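S locus protein 11 (PDB 6KYW) probably acts as the secreted pollen ligand of self-incompatibility, a small cysteine-rich, defensin-like protein recognised by a partner protein of the stigma. Local coordinates at residues 32-35 / 36-40. Residues are numbered along the deposited sequence; the frame is centred on the assembly and turned at random.
Sequences SDSK and MNTHS
Ser32 and Ser40 form an antiparallel hydrogen-bonded pair, Ser32 N to Ser40 O 2.8 Å and Ser40 N to Ser32 O 3.0 Å, where strands 29-33 and 38-43 join as the β-hairpin of this defensin-like fold. Asp33 and His39 follow as the non-hydrogen-bonded pair. Their side chains share one face, with Asp33 OD1 3.9 Å from His39 CB and the carboxylate and imidazole planes nearly perpendicular (80°). Each is held elsewhere: OD1 accepts from Cys12 N, while the two histidine nitrogens bond to Gly10 O and Glu16, a use of both ring atoms that suits histidine. Met36 and Asn37 both take left-handed backbone angles, the chain turns back through them, and a water links Ser34 O to Asn37 N. Two chains of another protein enclose the turn: Lys35 NZ forms a salt bridge with an acidic side chain of one, and Asn37, whose amide both donates (ND2) and accepts (OD1), bonds to side chains of the other. Threonine suits position 38 because its hydroxyl, set between the backbone N and carbonyl carbon (chi1 69°), turns back into the loop, and Thr38 OG1 donates to Lys35 O over 3.1 Å, with a C=O...donor angle of 161°.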
# COMPACT_ATOMS: atom_id res chain seq x y z
N SER C 32 9.15 -10.49 -7.90
CA SER C 32 8.63 -9.20 -8.35
C SER C 32 8.25 -8.36 -7.13
O SER C 32 7.38 -8.77 -6.35
CB SER C 32 7.40 -9.37 -9.25
OG SER C 32 7.71 -10.10 -10.41
N ASP C 33 8.89 -7.20 -6.97
CA ASP C 33 8.48 -6.24 -5.95
C ASP C 33 7.12 -5.66 -6.32
O ASP C 33 6.81 -5.46 -7.49
CB ASP C 33 9.50 -5.09 -5.83
CG ASP C 33 10.73 -5.45 -4.99
OD1 ASP C 33 10.61 -6.06 -3.90
OD2 ASP C 33 11.84 -5.10 -5.44
N SER C 34 6.32 -5.35 -5.31
CA SER C 34 4.92 -4.99 -5.55
C SER C 34 4.51 -3.85 -4.62
O SER C 34 5.32 -3.33 -3.86
CB SER C 34 4.02 -6.23 -5.38
OG SER C 34 2.67 -5.89 -5.66
N LYS C 35 3.23 -3.49 -4.66
CA LYS C 35 2.71 -2.40 -3.86
C LYS C 35 2.41 -2.85 -2.44
O LYS C 35 2.31 -4.05 -2.14
CB LYS C 35 1.43 -1.82 -4.47
CG LYS C 35 0.42 -2.83 -4.91
CD LYS C 35 -0.83 -2.16 -5.36
CE LYS C 35 -0.69 -1.35 -6.69
NZ LYS C 35 0.23 -1.86 -7.75
N MET C 36 2.23 -1.86 -1.55
CA MET C 36 1.95 -2.05 -0.12
C MET C 36 3.07 -2.79 0.60
O MET C 36 2.81 -3.47 1.59
CB MET C 36 0.62 -2.78 0.10
CG MET C 36 -0.54 -2.21 -0.70
SD MET C 36 -2.11 -2.49 0.02
CE MET C 36 -3.02 -2.26 -1.46
N ASN C 37 4.31 -2.65 0.12
CA ASN C 37 5.47 -3.33 0.70
C ASN C 37 5.29 -4.86 0.72
O ASN C 37 5.53 -5.52 1.73
CB ASN C 37 5.77 -2.80 2.10
CG ASN C 37 7.16 -3.23 2.60
OD1 ASN C 37 8.14 -3.24 1.84
ND2 ASN C 37 7.25 -3.60 3.86
N THR C 38 4.89 -5.43 -0.43
CA THR C 38 4.91 -6.88 -0.61
C THR C 38 5.72 -7.22 -1.86
O THR C 38 5.89 -6.39 -2.76
CB THR C 38 3.50 -7.51 -0.74
OG1 THR C 38 2.88 -7.11 -1.97
CG2 THR C 38 2.62 -7.13 0.43
N HIS C 39 6.21 -8.46 -1.91
CA HIS C 39 6.80 -9.04 -3.12
C HIS C 39 6.20 -10.43 -3.36
O HIS C 39 5.61 -11.04 -2.47
CB HIS C 39 8.32 -9.11 -3.02
CG HIS C 39 8.82 -10.06 -1.97
ND1 HIS C 39 8.88 -9.74 -0.63
CD2 HIS C 39 9.28 -11.33 -2.07
CE1 HIS C 39 9.34 -10.77 0.05
NE2 HIS C 39 9.61 -11.74 -0.80
N SER C 40 6.36 -10.92 -4.60
CA SER C 40 5.86 -12.24 -4.96
C SER C 40 6.88 -13.05 -5.75
O SER C 40 7.70 -12.50 -6.50
CB SER C 40 4.56 -12.15 -5.77
OG SER C 40 4.75 -11.47 -7.00
O HOH W 1 5.54 -1.48 -1.83